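Local coordinates for protein endo-b-1,4-glucanase (Nasutitermes takasagoensis, PDB 1KS8) that probably hydrolyses internal beta-1,4-glucosidic linkages in cellulose and related beta-glucans, as a calcium-binding family 9 glycosyl hydrolase with an (alpha/alpha)6 fold, at residues A209-W221 with T234-W247. Numbering follows the deposited sequence.
Sequences ADYRDELVWAAAW and TAESLYDEFGLQNW
Val216 packing on Ala235, Leu238 and Leu244 marks this as a largely apolar helix-hairpin packing with a polar, aromatic end, within the (alpha/alpha)6 catalytic domain; the axes of segments 212-221 and 234-241 approach to 8.3 Å, their directions 158° apart. Small residues permit the close approach: Ala219 CB lies 3.6 Å from Ala235 CB. With CG1 anti to its backbone N (chi1 -178°), Val216 sends that methyl to the Ala235 carbonyl and Tyr239 CB, while CG2 meets Leu244 CD2 tip to tip at 3.8 Å. Toward the calcium-site end aromatics take over. Arg212 CB sits over one face of Phe242, 3.7 Å from the ring centroid, a CH-pi contact. Past Gly243, which closes the helix in a Schellman motif, Trp247 NE1 donates to Phe242 O (3.1 Å), steadying the indole whose CH2 lies 3.2 Å from Asp210 CG. Arg212 N (3.2 Å, a capping bond) and Arg212 NH1 (2.9 Å, a salt bridge) come to Asp210 OD2 from opposite faces of the carboxylate. Replacing Asp210 by alanine is likely to cost Arg212 N its capping bond, leave the guanidinium without this mate and remove one carboxylate of the calcium site. Asp210, Asp213 and Glu214 belong to that site, metal-free in this model; Asp213 OD2 accepts from Lys256 N, and Glu214 OE2 salt-bridges Lys256 NZ. Helix 257-268 touches Val216 and Trp247, while helix 171-190 touches Leu215 and Ala219.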
ATOM      1  N   ALA A 209       3.103 -13.995  -7.419  1.00 16.50           N
ATOM      2  CA  ALA A 209       4.309 -14.069  -8.233  1.00 17.71           C
ATOM      3  C   ALA A 209       5.091 -15.241  -7.643  1.00 17.95           C
ATOM      4  O   ALA A 209       4.867 -16.396  -8.005  1.00 20.60           O
ATOM      5  CB  ALA A 209       5.108 -12.778  -8.114  1.00 18.30           C
ATOM      6  N   ASP A 210       6.000 -14.937  -6.725  1.00 18.35           N
ATOM      7  CA  ASP A 210       6.789 -15.960  -6.051  1.00 17.67           C
ATOM      8  C   ASP A 210       6.666 -15.639  -4.566  1.00 17.91           C
ATOM      9  O   ASP A 210       7.338 -14.744  -4.056  1.00 19.49           O
ATOM     10  CB  ASP A 210       8.249 -15.899  -6.504  1.00 18.61           C
ATOM     11  CG  ASP A 210       9.070 -17.064  -5.984  1.00 18.84           C
ATOM     12  OD1 ASP A 210      10.090 -17.403  -6.622  1.00 21.18           O
ATOM     13  OD2 ASP A 210       8.706 -17.634  -4.933  1.00 17.29           O
ATOM     14  N   TYR A 211       5.793 -16.375  -3.886  1.00 16.32           N
ATOM     15  CA  TYR A 211       5.519 -16.156  -2.470  1.00 15.69           C
ATOM     16  C   TYR A 211       6.702 -16.242  -1.516  1.00 14.55           C
ATOM     17  O   TYR A 211       6.616 -15.782  -0.378  1.00 13.99           O
ATOM     18  CB  TYR A 211       4.427 -17.126  -1.997  1.00 15.51           C
ATOM     19  CG  TYR A 211       4.850 -18.582  -1.932  1.00 16.24           C
ATOM     20  CD1 TYR A 211       5.728 -19.034  -0.946  1.00 15.93           C
ATOM     21  CD2 TYR A 211       4.366 -19.507  -2.855  1.00 17.42           C
ATOM     22  CE1 TYR A 211       6.115 -20.372  -0.881  1.00 18.00           C
ATOM     23  CE2 TYR A 211       4.745 -20.846  -2.799  1.00 18.40           C
ATOM     24  CZ  TYR A 211       5.618 -21.270  -1.810  1.00 18.50           C
ATOM     25  OH  TYR A 211       5.990 -22.595  -1.750  1.00 21.81           O
ATOM     26  N   ARG A 212       7.806 -16.821  -1.969  1.00 14.13           N
ATOM     27  CA  ARG A 212       8.973 -16.988  -1.112  1.00 15.97           C
ATOM     28  C   ARG A 212       9.539 -15.721  -0.468  1.00 14.87           C
ATOM     29  O   ARG A 212       9.989 -15.763   0.678  1.00 14.78           O
ATOM     30  CB  ARG A 212      10.058 -17.741  -1.883  1.00 16.45           C
ATOM     31  CG  ARG A 212       9.611 -19.148  -2.253  1.00 19.87           C
ATOM     32  CD  ARG A 212      10.597 -19.868  -3.158  1.00 21.24           C
ATOM     33  NE  ARG A 212      10.115 -21.204  -3.502  1.00 24.64           N
ATOM     34  CZ  ARG A 212       8.999 -21.447  -4.186  1.00 25.73           C
ATOM     35  NH1 ARG A 212       8.244 -20.441  -4.608  1.00 25.59           N
ATOM     36  NH2 ARG A 212       8.632 -22.695  -4.442  1.00 26.35           N
ATOM     37  N   ASP A 213       9.514 -14.595  -1.174  1.00 14.81           N
ATOM     38  CA  ASP A 213      10.041 -13.367  -0.585  1.00 14.71           C
ATOM     39  C   ASP A 213       9.182 -12.904   0.592  1.00 13.42           C
ATOM     40  O   ASP A 213       9.675 -12.249   1.510  1.00 13.86           O
ATOM     41  CB  ASP A 213      10.151 -12.258  -1.643  1.00 17.16           C
ATOM     42  CG  ASP A 213       8.815 -11.881  -2.243  1.00 19.39           C
ATOM     43  OD1 ASP A 213       8.049 -12.790  -2.614  1.00 21.10           O
ATOM     44  OD2 ASP A 213       8.535 -10.667  -2.361  1.00 22.60           O
ATOM     45  N   GLU A 214       7.900 -13.264   0.569  1.00 14.02           N
ATOM     46  CA  GLU A 214       6.980 -12.895   1.642  1.00 12.60           C
ATOM     47  C   GLU A 214       7.328 -13.578   2.960  1.00 12.57           C
ATOM     48  O   GLU A 214       7.153 -13.002   4.034  1.00 11.92           O
ATOM     49  CB  GLU A 214       5.542 -13.254   1.262  1.00 13.83           C
ATOM     50  CG  GLU A 214       4.940 -12.374   0.184  1.00 18.43           C
ATOM     51  CD  GLU A 214       4.932 -10.916   0.576  1.00 21.74           C
ATOM     52  OE1 GLU A 214       4.637 -10.622   1.754  1.00 21.72           O
ATOM     53  OE2 GLU A 214       5.215 -10.063  -0.292  1.00 25.79           O
ATOM     54  N   LEU A 215       7.805 -14.815   2.881  1.00 12.00           N
ATOM     55  CA  LEU A 215       8.175 -15.550   4.085  1.00 12.14           C
ATOM     56  C   LEU A 215       9.362 -14.872   4.769  1.00 11.32           C
ATOM     57  O   LEU A 215       9.409 -14.764   5.994  1.00 11.53           O
ATOM     58  CB  LEU A 215       8.516 -17.003   3.735  1.00 12.65           C
ATOM     59  CG  LEU A 215       7.329 -17.850   3.263  1.00 12.63           C
ATOM     60  CD1 LEU A 215       7.814 -19.227   2.829  1.00 13.99           C
ATOM     61  CD2 LEU A 215       6.309 -17.970   4.387  1.00 14.24           C
ATOM     62  N   VAL A 216      10.315 -14.406   3.969  1.00 11.43           N
ATOM     63  CA  VAL A 216      11.493 -13.729   4.505  1.00 10.74           C
ATOM     64  C   VAL A 216      11.087 -12.368   5.072  1.00  9.60           C
ATOM     65  O   VAL A 216      11.530 -11.970   6.148  1.00  9.86           O
ATOM     66  CB  VAL A 216      12.559 -13.512   3.404  1.00 11.51           C
ATOM     67  CG1 VAL A 216      13.791 -12.855   3.998  1.00 11.62           C
ATOM     68  CG2 VAL A 216      12.924 -14.845   2.756  1.00 13.28           C
ATOM     69  N   TRP A 217      10.238 -11.664   4.329  1.00 10.33           N
ATOM     70  CA  TRP A 217       9.734 -10.347   4.714  1.00 10.09           C
ATOM     71  C   TRP A 217       9.005 -10.442   6.056  1.00  9.79           C
ATOM     72  O   TRP A 217       9.273  -9.665   6.977  1.00 10.28           O
ATOM     73  CB  TRP A 217       8.795  -9.858   3.601  1.00 10.06           C
ATOM     74  CG  TRP A 217       8.091  -8.530   3.777  1.00  9.99           C
ATOM     75  CD1 TRP A 217       6.737  -8.328   3.772  1.00  9.51           C
ATOM     76  CD2 TRP A 217       8.686  -7.220   3.802  1.00 10.60           C
ATOM     77  NE1 TRP A 217       6.453  -6.986   3.780  1.00  9.79           N
ATOM     78  CE2 TRP A 217       7.627  -6.281   3.798  1.00  9.86           C
ATOM     79  CE3 TRP A 217      10.007  -6.749   3.822  1.00 11.82           C
ATOM     80  CZ2 TRP A 217       7.849  -4.898   3.809  1.00 10.62           C
ATOM     81  CZ3 TRP A 217      10.227  -5.370   3.834  1.00 10.26           C
ATOM     82  CH2 TRP A 217       9.152  -4.464   3.827  1.00 10.36           C
ATOM     83  N   ALA A 218       8.095 -11.406   6.169  1.00 10.43           N
ATOM     84  CA  ALA A 218       7.333 -11.607   7.398  1.00 10.43           C
ATOM     85  C   ALA A 218       8.242 -11.976   8.571  1.00 10.33           C
ATOM     86  O   ALA A 218       8.090 -11.451   9.677  1.00 10.80           O
ATOM     87  CB  ALA A 218       6.283 -12.695   7.190  1.00 10.84           C
ATOM     88  N   ALA A 219       9.186 -12.881   8.330  1.00 11.28           N
ATOM     89  CA  ALA A 219      10.104 -13.305   9.380  1.00 11.21           C
ATOM     90  C   ALA A 219      10.936 -12.127   9.873  1.00 10.23           C
ATOM     91  O   ALA A 219      11.150 -11.967  11.074  1.00 10.98           O
ATOM     92  CB  ALA A 219      11.019 -14.415   8.868  1.00 11.42           C
ATOM     93  N   ALA A 220      11.402 -11.298   8.944  1.00 10.28           N
ATOM     94  CA  ALA A 220      12.204 -10.138   9.310  1.00 11.09           C
ATOM     95  C   ALA A 220      11.401  -9.172  10.174  1.00 10.52           C
ATOM     96  O   ALA A 220      11.896  -8.675  11.185  1.00 10.75           O
ATOM     97  CB  ALA A 220      12.710  -9.433   8.057  1.00 11.21           C
ATOM     98  N   TRP A 221      10.159  -8.901   9.782  1.00 10.83           N
ATOM     99  CA  TRP A 221       9.318  -7.997  10.556  1.00 10.25           C
ATOM    100  C   TRP A 221       9.005  -8.559  11.937  1.00  9.83           C
ATOM    101  O   TRP A 221       8.971  -7.819  12.921  1.00 11.47           O
ATOM    102  CB  TRP A 221       8.023  -7.682   9.800  1.00  9.97           C
ATOM    103  CG  TRP A 221       8.192  -6.538   8.846  1.00  9.17           C
ATOM    104  CD1 TRP A 221       8.271  -6.600   7.484  1.00  9.19           C
ATOM    105  CD2 TRP A 221       8.364  -5.161   9.197  1.00  9.79           C
ATOM    106  NE1 TRP A 221       8.484  -5.343   6.962  1.00  9.26           N
ATOM    107  CE2 TRP A 221       8.545  -4.442   7.994  1.00  9.19           C
ATOM    108  CE3 TRP A 221       8.385  -4.464  10.413  1.00 10.13           C
ATOM    109  CZ2 TRP A 221       8.745  -3.057   7.972  1.00 10.05           C
ATOM    110  CZ3 TRP A 221       8.583  -3.088  10.392  1.00 10.03           C
ATOM    111  CH2 TRP A 221       8.761  -2.400   9.178  1.00  9.71           C
ATOM    112  N   THR A 234      15.400 -17.656  10.804  1.00 14.83           N
ATOM    113  CA  THR A 234      14.522 -18.138   9.748  1.00 14.62           C
ATOM    114  C   THR A 234      14.597 -17.198   8.545  1.00 13.51           C
ATOM    115  O   THR A 234      14.744 -17.643   7.410  1.00 13.89           O
ATOM    116  CB  THR A 234      13.060 -18.229  10.239  1.00 15.26           C
ATOM    117  OG1 THR A 234      12.962 -19.232  11.259  1.00 17.45           O
ATOM    118  CG2 THR A 234      12.133 -18.588   9.093  1.00 16.69           C
ATOM    119  N   ALA A 235      14.514 -15.896   8.798  1.00 12.83           N
ATOM    120  CA  ALA A 235      14.577 -14.915   7.719  1.00 13.20           C
ATOM    121  C   ALA A 235      15.846 -15.073   6.885  1.00 13.30           C
ATOM    122  O   ALA A 235      15.786 -15.148   5.657  1.00 13.13           O
ATOM    123  CB  ALA A 235      14.505 -13.505   8.291  1.00 12.69           C
ATOM    124  N   GLU A 236      16.993 -15.134   7.554  1.00 13.77           N
ATOM    125  CA  GLU A 236      18.266 -15.264   6.856  1.00 14.71           C
ATOM    126  C   GLU A 236      18.462 -16.626   6.204  1.00 15.91           C
ATOM    127  O   GLU A 236      19.054 -16.721   5.131  1.00 16.11           O
ATOM    128  CB  GLU A 236      19.423 -14.955   7.807  1.00 14.69           C
ATOM    129  CG  GLU A 236      19.414 -13.515   8.304  1.00 17.05           C
ATOM    130  CD  GLU A 236      20.735 -13.088   8.905  1.00 18.59           C
ATOM    131  OE1 GLU A 236      21.074 -13.557  10.010  1.00 19.17           O
ATOM    132  OE2 GLU A 236      21.439 -12.283   8.260  1.00 19.06           O
ATOM    133  N   SER A 237      17.963 -17.679   6.844  1.00 15.33           N
ATOM    134  CA  SER A 237      18.084 -19.019   6.284  1.00 16.97           C
ATOM    135  C   SER A 237      17.285 -19.109   4.986  1.00 16.20           C
ATOM    136  O   SER A 237      17.774 -19.619   3.981  1.00 15.55           O
ATOM    137  CB  SER A 237      17.575 -20.065   7.280  1.00 17.53           C
ATOM    138  OG  SER A 237      18.423 -20.145   8.414  1.00 22.84           O
ATOM    139  N   LEU A 238      16.053 -18.605   5.010  1.00 14.93           N
ATOM    140  CA  LEU A 238      15.207 -18.637   3.825  1.00 15.61           C
ATOM    141  C   LEU A 238      15.749 -17.699   2.749  1.00 14.43           C
ATOM    142  O   LEU A 238      15.660 -17.994   1.559  1.00 14.43           O
ATOM    143  CB  LEU A 238      13.764 -18.254   4.186  1.00 16.49           C
ATOM    144  CG  LEU A 238      12.905 -19.315   4.892  1.00 18.46           C
ATOM    145  CD1 LEU A 238      12.783 -20.538   4.003  1.00 19.72           C
ATOM    146  CD2 LEU A 238      13.513 -19.708   6.221  1.00 21.80           C
ATOM    147  N   TYR A 239      16.318 -16.573   3.170  1.00 14.26           N
ATOM    148  CA  TYR A 239      16.883 -15.614   2.226  1.00 15.04           C
ATOM    149  C   TYR A 239      17.962 -16.307   1.396  1.00 15.82           C
ATOM    150  O   TYR A 239      18.023 -16.143   0.177  1.00 15.84           O
ATOM    151  CB  TYR A 239      17.477 -14.415   2.977  1.00 15.27           C
ATOM    152  CG  TYR A 239      18.057 -13.334   2.083  1.00 15.67           C
ATOM    153  CD1 TYR A 239      19.307 -13.492   1.480  1.00 15.44           C
ATOM    154  CD2 TYR A 239      17.350 -12.160   1.829  1.00 15.69           C
ATOM    155  CE1 TYR A 239      19.837 -12.505   0.648  1.00 17.13           C
ATOM    156  CE2 TYR A 239      17.870 -11.169   0.998  1.00 15.45           C
ATOM    157  CZ  TYR A 239      19.112 -11.348   0.410  1.00 16.87           C
ATOM    158  OH  TYR A 239      19.626 -10.371  -0.416  1.00 17.32           O
ATOM    159  N   ASP A 240      18.810 -17.084   2.065  1.00 17.86           N
ATOM    160  CA  ASP A 240      19.881 -17.805   1.387  1.00 18.72           C
ATOM    161  C   ASP A 240      19.333 -18.980   0.586  1.00 19.40           C
ATOM    162  O   ASP A 240      19.730 -19.196  -0.558  1.00 20.06           O
ATOM    163  CB  ASP A 240      20.913 -18.321   2.396  1.00 20.64           C
ATOM    164  CG  ASP A 240      21.636 -17.203   3.120  1.00 22.25           C
ATOM    165  OD1 ASP A 240      21.781 -16.109   2.535  1.00 23.73           O
ATOM    166  OD2 ASP A 240      22.075 -17.423   4.268  1.00 23.57           O
ATOM    167  N   GLU A 241      18.419 -19.736   1.189  1.00 20.17           N
ATOM    168  CA  GLU A 241      17.822 -20.894   0.529  1.00 21.09           C
ATOM    169  C   GLU A 241      17.166 -20.499  -0.790  1.00 21.35           C
ATOM    170  O   GLU A 241      17.363 -21.149  -1.819  1.00 22.19           O
ATOM    171  CB  GLU A 241      16.765 -21.536   1.434  1.00 22.46           C
ATOM    172  CG  GLU A 241      16.216 -22.855   0.903  1.00 25.11           C
ATOM    173  CD  GLU A 241      14.975 -23.324   1.644  1.00 27.09           C
ATOM    174  OE1 GLU A 241      14.937 -23.212   2.887  1.00 28.60           O
ATOM    175  OE2 GLU A 241      14.040 -23.820   0.980  1.00 29.25           O
ATOM    176  N   PHE A 242      16.385 -19.426  -0.746  1.00 20.98           N
ATOM    177  CA  PHE A 242      15.670 -18.932  -1.917  1.00 20.86           C
ATOM    178  C   PHE A 242      16.553 -18.090  -2.839  1.00 20.83           C
ATOM    179  O   PHE A 242      16.151 -17.751  -3.952  1.00 22.11           O
ATOM    180  CB  PHE A 242      14.459 -18.112  -1.462  1.00 20.95           C
ATOM    181  CG  PHE A 242      13.477 -18.883  -0.615  1.00 21.62           C
ATOM    182  CD1 PHE A 242      12.621 -18.214   0.254  1.00 21.77           C
ATOM    183  CD2 PHE A 242      13.390 -20.270  -0.701  1.00 22.68           C
ATOM    184  CE1 PHE A 242      11.690 -18.913   1.025  1.00 21.48           C
ATOM    185  CE2 PHE A 242      12.463 -20.979   0.064  1.00 22.91           C
ATOM    186  CZ  PHE A 242      11.612 -20.299   0.927  1.00 22.39           C
ATOM    187  N   GLY A 243      17.751 -17.751  -2.371  1.00 20.30           N
ATOM    188  CA  GLY A 243      18.667 -16.953  -3.170  1.00 20.23           C
ATOM    189  C   GLY A 243      18.133 -15.582  -3.547  1.00 20.52           C
ATOM    190  O   GLY A 243      18.284 -15.141  -4.687  1.00 19.49           O
ATOM    191  N   LEU A 244      17.516 -14.897  -2.588  1.00 20.10           N
ATOM    192  CA  LEU A 244      16.955 -13.573  -2.837  1.00 19.91           C
ATOM    193  C   LEU A 244      17.957 -12.542  -3.344  1.00 20.34           C
ATOM    194  O   LEU A 244      17.572 -11.568  -3.990  1.00 19.78           O
ATOM    195  CB  LEU A 244      16.279 -13.038  -1.572  1.00 20.43           C
ATOM    196  CG  LEU A 244      14.787 -13.337  -1.404  1.00 21.77           C
ATOM    197  CD1 LEU A 244      14.547 -14.833  -1.423  1.00 22.57           C
ATOM    198  CD2 LEU A 244      14.295 -12.730  -0.101  1.00 21.57           C
ATOM    199  N   GLN A 245      19.239 -12.742  -3.057  1.00 20.65           N
ATOM    200  CA  GLN A 245      20.252 -11.796  -3.509  1.00 22.70           C
ATOM    201  C   GLN A 245      20.279 -11.704  -5.033  1.00 22.65           C
ATOM    202  O   GLN A 245      20.739 -10.707  -5.592  1.00 22.53           O
ATOM    203  CB  GLN A 245      21.639 -12.207  -3.004  1.00 23.62           C
ATOM    204  CG  GLN A 245      22.098 -13.574  -3.483  1.00 26.70           C
ATOM    205  CD  GLN A 245      21.793 -14.677  -2.489  1.00 27.87           C
ATOM    206  OE1 GLN A 245      20.672 -14.796  -1.995  1.00 29.26           O
ATOM    207  NE2 GLN A 245      22.797 -15.494  -2.192  1.00 30.78           N
ATOM    208  N   ASN A 246      19.778 -12.741  -5.698  1.00 22.94           N
ATOM    209  CA  ASN A 246      19.758 -12.792  -7.159  1.00 23.72           C
ATOM    210  C   ASN A 246      18.428 -12.369  -7.783  1.00 23.60           C
ATOM    211  O   ASN A 246      18.318 -12.265  -9.004  1.00 23.44           O
ATOM    212  CB  ASN A 246      20.105 -14.206  -7.632  1.00 25.40           C
ATOM    213  CG  ASN A 246      21.531 -14.602  -7.298  1.00 27.13           C
ATOM    214  OD1 ASN A 246      21.913 -15.762  -7.444  1.00 29.86           O
ATOM    215  ND2 ASN A 246      22.327 -13.636  -6.856  1.00 27.97           N
ATOM    216  N   TRP A 247      17.420 -12.133  -6.949  1.00 22.08           N
ATOM    217  CA  TRP A 247      16.108 -11.726  -7.441  1.00 21.84           C
ATOM    218  C   TRP A 247      16.134 -10.294  -7.959  1.00 20.83           C
ATOM    219  O   TRP A 247      16.964  -9.489  -7.538  1.00 21.00           O
ATOM    220  CB  TRP A 247      15.069 -11.829  -6.324  1.00 20.73           C
ATOM    221  CG  TRP A 247      14.664 -13.225  -5.962  1.00 21.57           C
ATOM    222  CD1 TRP A 247      15.464 -14.332  -5.924  1.00 22.17           C
ATOM    223  CD2 TRP A 247      13.372 -13.649  -5.511  1.00 21.03           C
ATOM    224  NE1 TRP A 247      14.750 -15.417  -5.474  1.00 21.62           N
ATOM    225  CE2 TRP A 247      13.463 -15.026  -5.213  1.00 21.98           C
ATOM    226  CE3 TRP A 247      12.145 -12.997  -5.327  1.00 21.20           C
ATOM    227  CZ2 TRP A 247      12.375 -15.765  -4.740  1.00 21.59           C
ATOM    228  CZ3 TRP A 247      11.062 -13.732  -4.856  1.00 21.90           C
ATOM    229  CH2 TRP A 247      11.186 -15.102  -4.567  1.00 21.97           C
TER